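Local coordinates for protein putative glycosidase ph117-related (Bacteroides thetaiotaomicron, PDB 5A7V) that probably acts on beta-mannosides as a member of glycoside hydrolase and phosphorylase family GH130, binding mannose units in a pocket at the centre of a beta-propeller, at residues A[40-45]-A[373-378]; A[78-83]-A[145-150]; A[267-272]-A[289-294]. All coordinates share one frame; numbering follows the deposited sequence.

In the fold
Successive, mostly antiparallel groups of strands along the chain are consistent with the five-bladed beta-propeller of GH130. Contact 2 joins strands 75-84 and 143-151, outermost in two sheets, its centre about 7 Å from the centre of the chain. Contact 3 lies on hairpin strands 270-280 and 283-291; its nearest atoms are about 5 Å from contact 2, and both touch the same mannose. Contact 1 spans nearly the whole chain, setting 40-45 against the last strand, 369-375, so the chain between its segments includes both other contacts. It lies peripherally, its centre about 19 Å from that of contact 2 and about 24 Å from that of contact 3.

Contact 1 (A[40-45]-A[373-378]); sequences GGFERP and AIYNPK
Tyr-375 meets the 40-45 segment in two ways, through its CB and through its ring. The CB stands over one face of the Phe-42 ring, 3.5 Å from the Phe-42 centroid, which is close enough for a CH-pi contact. The ring of Tyr-375 also turns an edge toward that aromatic: the Phe-42 and Tyr-375 centroids are 5.6 Å apart and their planes are inclined at 56°, a tilted edge-to-face pair. A chi1 of 162° swings the Tyr-375 ring off the backbone N and lays one face on Gly-40, whose CA is 3.9 Å from the Tyr-375 centroid and whose N sits over the middle of the same face. Pro-377 N lies over the opposite face, toward the rim.

Beneath these side chains the backbones are paired as well. Glu-43 N donates to Ile-374 O at 2.8 Å with an N-H...O angle of 169°, and Ile-374 N returns a bond of 2.9 Å to Glu-43 O. These two bonds define a single antiparallel hydrogen-bonded pair. Beside it the CB atoms of Phe-42 and Ala-373 touch at 3.7 Å. Further along, a water accepts from Asn-376 N at 2.9 Å and is bound to Gly-41 O, bridging the segments beyond the paired residues.

Arg-44 turns away from this pairing and forms salt bridges with Glu-337, in helix 335-338, and with Asp-384. The geometry is consistent with the N-terminal segment adding a short outer edge to the last propeller blade: 40-45 lies along one side of strand 369-375, while strand 358-365 holds the other through backbone bonds pairing Ala-373 with Leu-361 and Tyr-375 with Trp-359, and lays Leu-361 against Phe-42.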
loop_
_atom_site.group_PDB
_atom_site.type_symbol
_atom_site.label_atom_id
_atom_site.label_comp_id
_atom_site.label_asym_id
_atom_site.label_seq_id
_atom_site.Cartn_x
_atom_site.Cartn_y
_atom_site.Cartn_z
ATOM N N GLY A 40 7.000 -15.058 0.358
ATOM C CA GLY A 40 5.891 -15.800 -0.228
ATOM C C GLY A 40 6.133 -17.276 -0.333
ATOM O O GLY A 40 7.211 -17.770 0.001
ATOM N N GLY A 41 5.137 -18.016 -0.839
ATOM C CA GLY A 41 3.860 -17.456 -1.290
ATOM C C GLY A 41 2.901 -17.054 -0.172
ATOM O O GLY A 41 3.052 -17.522 0.967
ATOM N N PHE A 42 1.973 -16.156 -0.511
ATOM C CA PHE A 42 0.902 -15.724 0.379
ATOM C C PHE A 42 -0.390 -16.440 0.004
ATOM O O PHE A 42 -0.951 -16.186 -1.082
ATOM C CB PHE A 42 0.725 -14.224 0.306
ATOM C CG PHE A 42 1.902 -13.429 0.840
ATOM C CD1 PHE A 42 3.041 -13.207 0.075
ATOM C CD2 PHE A 42 1.847 -12.875 2.119
ATOM C CE1 PHE A 42 4.093 -12.470 0.577
ATOM C CE2 PHE A 42 2.899 -12.120 2.619
ATOM C CZ PHE A 42 4.026 -11.910 1.857
ATOM N N GLU A 43 -0.889 -17.286 0.908
ATOM C CA GLU A 43 -2.050 -18.095 0.634
ATOM C C GLU A 43 -3.299 -17.424 1.202
ATOM O O GLU A 43 -3.349 -17.050 2.378
ATOM C CB GLU A 43 -1.850 -19.475 1.236
ATOM C CG GLU A 43 -2.978 -20.444 0.987
ATOM C CD GLU A 43 -2.674 -21.868 1.412
ATOM O OE1 GLU A 43 -1.540 -22.226 1.762
ATOM O OE2 GLU A 43 -3.605 -22.658 1.346
ATOM N N ARG A 44 -4.338 -17.300 0.379
ATOM C CA ARG A 44 -5.632 -16.780 0.798
ATOM C C ARG A 44 -6.319 -17.850 1.655
ATOM O O ARG A 44 -6.465 -19.001 1.209
ATOM C CB ARG A 44 -6.471 -16.508 -0.432
ATOM C CG ARG A 44 -5.919 -15.426 -1.365
ATOM C CD ARG A 44 -6.547 -15.576 -2.762
ATOM N NE ARG A 44 -6.064 -14.652 -3.793
ATOM C CZ ARG A 44 -4.937 -14.824 -4.501
ATOM N NH1 ARG A 44 -4.158 -15.868 -4.297
ATOM N NH2 ARG A 44 -4.643 -13.964 -5.444
ATOM N N PRO A 45 -6.770 -17.503 2.851
ATOM C CA PRO A 45 -7.407 -18.581 3.634
ATOM C C PRO A 45 -8.764 -18.966 3.050
ATOM O O PRO A 45 -9.503 -18.125 2.629
ATOM C CB PRO A 45 -7.521 -17.979 5.027
ATOM C CG PRO A 45 -6.426 -16.960 5.061
ATOM C CD PRO A 45 -6.458 -16.352 3.660
ATOM N N ALA A 373 -3.977 -12.436 2.800
ATOM C CA ALA A 373 -3.316 -13.726 2.527
ATOM C C ALA A 373 -2.120 -13.878 3.496
ATOM O O ALA A 373 -1.635 -12.854 4.036
ATOM C CB ALA A 373 -2.859 -13.793 1.064
ATOM N N ILE A 374 -1.683 -15.108 3.734
ATOM C CA ILE A 374 -0.661 -15.401 4.763
ATOM C C ILE A 374 0.535 -16.099 4.130
ATOM O O ILE A 374 0.377 -17.133 3.455
ATOM C CB ILE A 374 -1.218 -16.275 5.905
ATOM C CG1 ILE A 374 -2.475 -15.676 6.521
ATOM C CG2 ILE A 374 -0.126 -16.501 6.973
ATOM C CD1 ILE A 374 -3.170 -16.574 7.530
ATOM N N TYR A 375 1.736 -15.573 4.384
ATOM C CA TYR A 375 3.002 -16.246 4.098
ATOM C C TYR A 375 3.513 -16.791 5.426
ATOM O O TYR A 375 3.822 -16.014 6.361
ATOM C CB TYR A 375 4.010 -15.285 3.466
ATOM C CG TYR A 375 5.451 -15.721 3.511
ATOM C CD1 TYR A 375 5.837 -17.002 3.139
ATOM C CD2 TYR A 375 6.450 -14.825 3.943
ATOM C CE1 TYR A 375 7.175 -17.376 3.181
ATOM C CE2 TYR A 375 7.768 -15.204 3.980
ATOM C CZ TYR A 375 8.149 -16.460 3.640
ATOM O OH TYR A 375 9.470 -16.777 3.660
ATOM N N ASN A 376 3.603 -18.103 5.554
ATOM C CA ASN A 376 4.126 -18.756 6.740
ATOM C C ASN A 376 5.550 -19.243 6.426
ATOM O O ASN A 376 5.726 -20.244 5.730
ATOM C CB ASN A 376 3.253 -19.945 7.155
ATOM C CG ASN A 376 3.754 -20.615 8.413
ATOM O OD1 ASN A 376 4.834 -20.272 8.917
ATOM N ND2 ASN A 376 2.997 -21.565 8.913
ATOM N N PRO A 377 6.591 -18.558 6.944
ATOM C CA PRO A 377 7.962 -19.015 6.637
ATOM C C PRO A 377 8.244 -20.488 7.016
ATOM O O PRO A 377 9.081 -21.124 6.406
ATOM C CB PRO A 377 8.828 -18.041 7.460
ATOM C CG PRO A 377 7.986 -16.821 7.621
ATOM C CD PRO A 377 6.577 -17.320 7.769
ATOM N N LYS A 378 7.563 -21.007 8.041
ATOM C CA LYS A 378 7.712 -22.382 8.494
ATOM C C LYS A 378 7.028 -23.378 7.562
ATOM O O LYS A 378 7.372 -24.560 7.555
ATOM C CB LYS A 378 7.160 -22.530 9.925
ATOM C CG LYS A 378 8.032 -21.750 10.945
ATOM C CD LYS A 378 7.537 -21.958 12.380
ATOM C CE LYS A 378 8.086 -20.926 13.366
ATOM N NZ LYS A 378 7.756 -21.314 14.783
HETATM O O HOH W 1 2.628 -19.536 3.182
#

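Contact 2 (A[78-83]-A[145-150]); sequences NPAATL and EDPRIA. With MAN (alpha-D-mannopyranose), chain D; MAN (alpha-D-mannopyranose), chain E; BMA (beta-D-mannopyranose), chain C.
Asn-78 and Asp-146 lie side by side where strands of two probably neighbouring propeller blades come together around the central pocket. The axes of 78-83 and 145-150 approach to 5.2 Å and run nearly parallel, 14° from each other. Both residues have positive phi, and both side chains point the same way, toward the sugar. Asn-78 ND2 donates to Asp-146 OD1 at 3.0 Å; the acceptor lies in the amide plane, yet the donor comes from above the carboxylate plane, the two flat groups being turned 61° apart. The same ND2 gives a straight bond to O4 of the chain E mannose, 3.0 Å long at 171°, while Asp-146 OD2 is 2.7 Å from O3 of that sugar. One amide nitrogen is therefore shared between protein and ligand, and Asp-146 OD1 has a second partner in a salt bridge with Arg-93. Glu-145 meets the second sugar, modelled as overlapping alpha- and beta-mannose, with OE1 near O6 and OE2 near O4.

Behind the pocket the packing is apolar and close. Ala-80 CB points into the neighbouring strand, 3.7 Å from Ile-149 CD1, and also touches the ring of Pro-147. Arg-148 turns away from this seam, donating from NH1 to Asp-146 O, NE to Gly-274 O and NH2 to Cys-273 O.

The backbones exchange no direct hydrogen bond across the seam; water mediates instead. One water accepts from Ile-149 N at 3.0 Å and, weakly, from Ala-81 N. At the Thr-82 end of this looser side, a second water lies 2.8 Å from Thr-82 OG1 and donates to Ile-149 O at 2.8 Å.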
loop_
_atom_site.group_PDB
_atom_site.type_symbol
_atom_site.label_atom_id
_atom_site.label_comp_id
_atom_site.label_asym_id
_atom_site.label_seq_id
_atom_site.Cartn_x
_atom_site.Cartn_y
_atom_site.Cartn_z
ATOM N N ASN A 78 -7.898 -0.756 -0.384
ATOM C CA ASN A 78 -6.557 -0.165 -0.156
ATOM C C ASN A 78 -6.243 0.166 1.307
ATOM O O ASN A 78 -6.373 1.321 1.713
ATOM C CB ASN A 78 -6.385 1.021 -1.076
ATOM C CG ASN A 78 -6.340 0.604 -2.546
ATOM O OD1 ASN A 78 -6.536 -0.565 -2.885
ATOM N ND2 ASN A 78 -6.151 1.578 -3.398
ATOM N N PRO A 79 -5.852 -0.887 2.037
ATOM C CA PRO A 79 -5.741 -0.785 3.500
ATOM C C PRO A 79 -4.318 -0.651 4.008
ATOM O O PRO A 79 -3.366 -1.172 3.419
ATOM C CB PRO A 79 -6.285 -2.145 3.951
ATOM C CG PRO A 79 -5.788 -3.073 2.893
ATOM C CD PRO A 79 -5.854 -2.299 1.625
ATOM N N ALA A 80 -4.164 0.038 5.152
ATOM C CA ALA A 80 -2.948 -0.071 5.975
ATOM C C ALA A 80 -3.170 -1.180 6.988
ATOM O O ALA A 80 -4.313 -1.484 7.344
ATOM C CB ALA A 80 -2.705 1.230 6.714
ATOM N N ALA A 81 -2.078 -1.723 7.524
ATOM C CA ALA A 81 -2.159 -2.734 8.551
ATOM C C ALA A 81 -0.991 -2.576 9.484
ATOM O O ALA A 81 0.116 -2.277 9.063
ATOM C CB ALA A 81 -2.231 -4.137 7.989
ATOM N N THR A 82 -1.248 -2.810 10.766
ATOM C CA THR A 82 -0.194 -2.736 11.792
ATOM C C THR A 82 -0.533 -3.642 12.965
ATOM O O THR A 82 -1.590 -4.256 13.010
ATOM C CB THR A 82 0.105 -1.258 12.161
ATOM O OG1 THR A 82 1.365 -1.118 12.852
ATOM C CG2 THR A 82 -1.002 -0.647 12.981
ATOM N N LEU A 83 0.365 -3.633 13.955
ATOM C CA LEU A 83 0.210 -4.329 15.229
ATOM C C LEU A 83 -0.032 -3.292 16.315
ATOM O O LEU A 83 0.725 -2.314 16.415
ATOM C CB LEU A 83 1.480 -5.112 15.519
ATOM C CG LEU A 83 1.573 -5.866 16.821
ATOM C CD1 LEU A 83 0.587 -7.010 16.840
ATOM C CD2 LEU A 83 2.994 -6.330 17.085
ATOM N N GLU A 145 -6.628 8.995 1.247
ATOM C CA GLU A 145 -6.623 7.729 0.503
ATOM C C GLU A 145 -5.398 6.878 0.810
ATOM O O GLU A 145 -4.317 7.402 1.144
ATOM C CB GLU A 145 -6.581 7.973 -1.015
ATOM C CG GLU A 145 -7.620 8.933 -1.522
ATOM C CD GLU A 145 -7.470 9.303 -2.978
ATOM O OE1 GLU A 145 -6.340 9.187 -3.539
ATOM O OE2 GLU A 145 -8.471 9.821 -3.581
ATOM N N ASP A 146 -5.534 5.575 0.677
ATOM C CA ASP A 146 -4.395 4.676 0.470
ATOM C C ASP A 146 -3.298 4.772 1.549
ATOM O O ASP A 146 -2.125 5.037 1.269
ATOM C CB ASP A 146 -3.773 4.856 -0.918
ATOM C CG ASP A 146 -4.720 4.624 -2.103
ATOM O OD1 ASP A 146 -5.846 4.169 -1.900
ATOM O OD2 ASP A 146 -4.227 4.912 -3.225
ATOM N N PRO A 147 -3.701 4.521 2.803
ATOM C CA PRO A 147 -2.730 4.641 3.909
ATOM C C PRO A 147 -1.731 3.507 3.935
ATOM O O PRO A 147 -2.042 2.364 3.604
ATOM C CB PRO A 147 -3.622 4.599 5.167
ATOM C CG PRO A 147 -4.756 3.683 4.729
ATOM C CD PRO A 147 -5.017 4.080 3.281
ATOM N N ARG A 148 -0.514 3.817 4.396
ATOM C CA ARG A 148 0.440 2.803 4.810
ATOM C C ARG A 148 0.904 3.203 6.221
ATOM O O ARG A 148 1.110 4.393 6.466
ATOM C CB ARG A 148 1.677 2.724 3.932
ATOM C CG ARG A 148 1.438 2.016 2.616
ATOM C CD ARG A 148 1.300 2.908 1.530
ATOM N NE ARG A 148 1.379 2.317 0.177
ATOM C CZ ARG A 148 0.613 2.774 -0.779
ATOM N NH1 ARG A 148 -0.273 3.683 -0.569
ATOM N NH2 ARG A 148 0.691 2.222 -1.982
ATOM N N ILE A 149 1.037 2.206 7.105
ATOM C CA ILE A 149 1.406 2.518 8.518
ATOM C C ILE A 149 2.617 1.681 8.918
ATOM O O ILE A 149 2.691 0.475 8.666
ATOM C CB ILE A 149 0.250 2.263 9.491
ATOM C CG1 ILE A 149 -0.878 3.273 9.212
ATOM C CG2 ILE A 149 0.711 2.368 10.947
ATOM C CD1 ILE A 149 -2.211 3.027 9.895
ATOM N N ALA A 150 3.577 2.375 9.556
ATOM C CA ALA A 150 4.729 1.754 10.210
ATOM C C ALA A 150 4.860 2.388 11.593
ATOM O O ALA A 150 4.203 3.397 11.847
ATOM C CB ALA A 150 5.987 1.940 9.388
HETATM C C1 MAN D . -6.601 7.950 -9.126
HETATM C C2 MAN D . -6.612 6.695 -8.362
HETATM C C3 MAN D . -7.754 6.866 -7.385
HETATM C C4 MAN D . -7.685 8.136 -6.547
HETATM C C5 MAN D . -7.386 9.352 -7.406
HETATM C C6 MAN D . -6.836 10.513 -6.606
HETATM O O1 MAN D . -7.615 8.145 -10.037
HETATM O O2 MAN D . -5.436 6.500 -7.586
HETATM O O3 MAN D . -7.861 5.777 -6.457
HETATM O O4 MAN D . -8.944 8.351 -5.884
HETATM O O5 MAN D . -6.399 9.079 -8.382
HETATM O O6 MAN D . -5.633 10.188 -5.901
HETATM C C1 MAN E . -3.605 4.064 -8.357
HETATM C C2 MAN E . -3.415 3.544 -6.916
HETATM C C3 MAN E . -4.699 3.217 -6.129
HETATM C C4 MAN E . -5.718 2.469 -7.008
HETATM C C5 MAN E . -5.223 2.256 -8.450
HETATM C C6 MAN E . -6.313 1.656 -9.368
HETATM O O1 MAN E . -2.383 3.803 -9.239
HETATM O O2 MAN E . -2.685 4.572 -6.233
HETATM O O3 MAN E . -5.349 4.374 -5.639
HETATM O O4 MAN E . -5.996 1.256 -6.339
HETATM O O5 MAN E . -4.823 3.569 -8.956
HETATM O O6 MAN E . -7.410 2.574 -9.468
HETATM C C1 BMA C . -6.633 7.780 -9.174
HETATM C C2 BMA C . -6.926 6.596 -8.247
HETATM C C3 BMA C . -8.033 6.983 -7.293
HETATM C C4 BMA C . -7.677 8.268 -6.571
HETATM C C5 BMA C . -7.169 9.342 -7.540
HETATM C C6 BMA C . -6.649 10.578 -6.829
HETATM O O1 BMA C . -5.650 7.558 -10.172
HETATM O O2 BMA C . -5.768 6.267 -7.468
HETATM O O3 BMA C . -8.362 5.913 -6.328
HETATM O O4 BMA C . -8.865 8.723 -5.904
HETATM O O5 BMA C . -6.110 8.868 -8.404
HETATM O O6 BMA C . -5.579 10.292 -5.924
HETATM O O HOH W 2 0.454 -0.405 5.854
HETATM O O HOH W 3 3.136 -1.402 10.735
#

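Contact 3 (A[267-272]-A[289-294]); sequences DSQLTE and NGKNSA. With MAN (alpha-D-mannopyranose), chain E.
The carbonyl oxygen of Lys-291 is gripped by two successive backbone donors, Ser-268 N and Gln-269 N. The bond from Gln-269 N to Lys-291 O is 2.8 Å long and approaches nearly along the C=O axis (C=O...N angle 162°); that from Ser-268 N to Lys-291 O, at 3.2 Å, comes from above the carbonyl plane. Gln-269 and Leu-270 both face Lys-291, the signature of a classic beta bulge, here at the mouth of the hairpin 270-280/283-291 in what is probably the fourth propeller blade.

Regular antiparallel pairing is established by Glu-272 and Asn-289: Glu-272 N donates to Asn-289 O at 2.8 Å, and Asn-289 N to Glu-272 O at 2.7 Å. Between the bulge and this pair, Gly-290 lies opposite Thr-271. Asp-267 CB packs at 3.9 Å against Gly-290 CA, on the side where a CB would have pointed, so there is no room for one. On the loop side of the bulge, Ser-268 OG accepts from Ser-293 N at 2.8 Å and also bonds to His-265 O, tying together the chain on both sides of the hairpin's open end.

The fully extended Lys-291 chain runs alongside Leu-270, CD to CD1 at 3.8 Å, and both side chains lean on Tyr-306 of the next strand. On the same face as these two, Asn-289 OD1 accepts from Ile-349 N, linking this blade to strand 347-355. Glu-272, stretched out from the backbone (chi1 177°), carries its carboxylate to the bound mannose of chain E. OE1 lies near O1 of that sugar, and OE2, which is also hydrogen-bonded to Ser-204 OG, accepts from mannose O2 at 2.6 Å.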
loop_
_atom_site.group_PDB
_atom_site.type_symbol
_atom_site.label_atom_id
_atom_site.label_comp_id
_atom_site.label_asym_id
_atom_site.label_seq_id
_atom_site.Cartn_x
_atom_site.Cartn_y
_atom_site.Cartn_z
ATOM N N ASP A 267 4.886 -5.296 -14.905
ATOM C CA ASP A 267 5.123 -3.972 -14.314
ATOM C C ASP A 267 5.662 -3.036 -15.405
ATOM O O ASP A 267 6.819 -2.611 -15.419
ATOM C CB ASP A 267 6.025 -4.027 -13.108
ATOM C CG ASP A 267 7.400 -4.637 -13.359
ATOM O OD1 ASP A 267 7.580 -5.452 -14.305
ATOM O OD2 ASP A 267 8.319 -4.344 -12.527
ATOM N N SER A 268 4.763 -2.751 -16.365
ATOM C CA SER A 268 5.100 -2.134 -17.638
ATOM C C SER A 268 4.520 -0.742 -17.852
ATOM O O SER A 268 4.965 -0.028 -18.753
ATOM C CB SER A 268 4.742 -3.085 -18.787
ATOM O OG SER A 268 3.461 -3.639 -18.566
ATOM N N GLN A 269 3.473 -0.381 -17.093
ATOM C CA GLN A 269 2.929 0.974 -17.103
ATOM C C GLN A 269 3.233 1.731 -15.811
ATOM O O GLN A 269 3.491 2.946 -15.867
ATOM C CB GLN A 269 1.412 0.943 -17.363
ATOM C CG GLN A 269 0.800 2.311 -17.623
ATOM C CD GLN A 269 -0.608 2.192 -18.233
ATOM O OE1 GLN A 269 -0.861 1.279 -19.005
ATOM N NE2 GLN A 269 -1.495 3.041 -17.836
ATOM N N LEU A 270 3.185 1.024 -14.665
ATOM C CA LEU A 270 3.467 1.652 -13.334
ATOM C C LEU A 270 4.274 0.651 -12.533
ATOM O O LEU A 270 4.130 -0.584 -12.687
ATOM C CB LEU A 270 2.179 1.931 -12.569
ATOM C CG LEU A 270 1.174 2.858 -13.186
ATOM C CD1 LEU A 270 -0.106 2.870 -12.333
ATOM C CD2 LEU A 270 1.696 4.258 -13.388
ATOM N N THR A 271 5.100 1.220 -11.641
ATOM C CA THR A 271 5.810 0.490 -10.556
ATOM C C THR A 271 5.526 1.271 -9.264
ATOM O O THR A 271 6.246 2.236 -8.946
ATOM C CB THR A 271 7.358 0.391 -10.795
ATOM O OG1 THR A 271 7.863 1.706 -11.058
ATOM C CG2 THR A 271 7.692 -0.498 -11.992
ATOM N N GLU A 272 4.484 0.888 -8.567
ATOM C CA GLU A 272 3.909 1.726 -7.515
ATOM C C GLU A 272 4.132 1.058 -6.168
ATOM O O GLU A 272 3.771 -0.077 -5.910
ATOM C CB GLU A 272 2.410 1.898 -7.746
ATOM C CG GLU A 272 1.726 2.715 -6.630
ATOM C CD GLU A 272 0.361 3.235 -6.972
ATOM O OE1 GLU A 272 -0.257 2.698 -7.961
ATOM O OE2 GLU A 272 -0.094 4.197 -6.322
ATOM N N ASN A 289 3.398 -2.706 -6.535
ATOM C CA ASN A 289 2.276 -2.964 -7.439
ATOM C C ASN A 289 2.644 -2.595 -8.858
ATOM O O ASN A 289 3.007 -1.469 -9.133
ATOM C CB ASN A 289 1.090 -2.122 -6.935
ATOM C CG ASN A 289 0.638 -2.578 -5.564
ATOM O OD1 ASN A 289 0.116 -3.658 -5.413
ATOM N ND2 ASN A 289 0.871 -1.735 -4.527
ATOM N N GLY A 290 2.552 -3.587 -9.745
ATOM C CA GLY A 290 2.773 -3.314 -11.166
ATOM C C GLY A 290 1.470 -3.153 -11.910
ATOM O O GLY A 290 0.547 -3.926 -11.670
ATOM N N LYS A 291 1.404 -2.223 -12.842
ATOM C CA LYS A 291 0.246 -2.132 -13.753
ATOM C C LYS A 291 0.728 -2.581 -15.147
ATOM O O LYS A 291 1.742 -2.110 -15.671
ATOM C CB LYS A 291 -0.326 -0.711 -13.834
ATOM C CG LYS A 291 -1.508 -0.615 -14.768
ATOM C CD LYS A 291 -2.122 0.791 -14.807
ATOM C CE LYS A 291 -3.301 0.827 -15.779
ATOM N NZ LYS A 291 -3.965 2.144 -15.759
ATOM N N ASN A 292 -0.023 -3.523 -15.725
ATOM C CA ASN A 292 0.330 -4.111 -17.027
ATOM C C ASN A 292 -0.146 -3.232 -18.193
ATOM O O ASN A 292 -1.345 -2.996 -18.376
ATOM C CB ASN A 292 -0.274 -5.504 -17.112
ATOM C CG ASN A 292 0.290 -6.320 -18.273
ATOM O OD1 ASN A 292 1.474 -6.239 -18.587
ATOM N ND2 ASN A 292 -0.575 -7.164 -18.877
ATOM N N SER A 293 0.794 -2.728 -18.979
ATOM C CA SER A 293 0.481 -1.948 -20.156
ATOM C C SER A 293 -0.131 -2.790 -21.283
ATOM O O SER A 293 0.429 -3.836 -21.637
ATOM C CB SER A 293 1.794 -1.330 -20.710
ATOM O OG SER A 293 1.578 -0.702 -21.977
ATOM N N ALA A 294 -1.276 -2.360 -21.795
ATOM C CA ALA A 294 -1.876 -3.093 -22.951
ATOM C C ALA A 294 -0.906 -3.140 -24.122
ATOM O O ALA A 294 -0.895 -4.123 -24.883
ATOM C CB ALA A 294 -3.161 -2.387 -23.347
HETATM C C1 MAN E . -3.605 4.064 -8.357
HETATM C C2 MAN E . -3.415 3.544 -6.916
HETATM C C3 MAN E . -4.699 3.217 -6.129
HETATM C C4 MAN E . -5.718 2.469 -7.008
HETATM C C5 MAN E . -5.223 2.256 -8.450
HETATM C C6 MAN E . -6.313 1.656 -9.368
HETATM O O1 MAN E . -2.383 3.803 -9.239
HETATM O O2 MAN E . -2.685 4.572 -6.233
HETATM O O3 MAN E . -5.349 4.374 -5.639
HETATM O O4 MAN E . -5.996 1.256 -6.339
HETATM O O5 MAN E . -4.823 3.569 -8.956
HETATM O O6 MAN E . -7.410 2.574 -9.468
#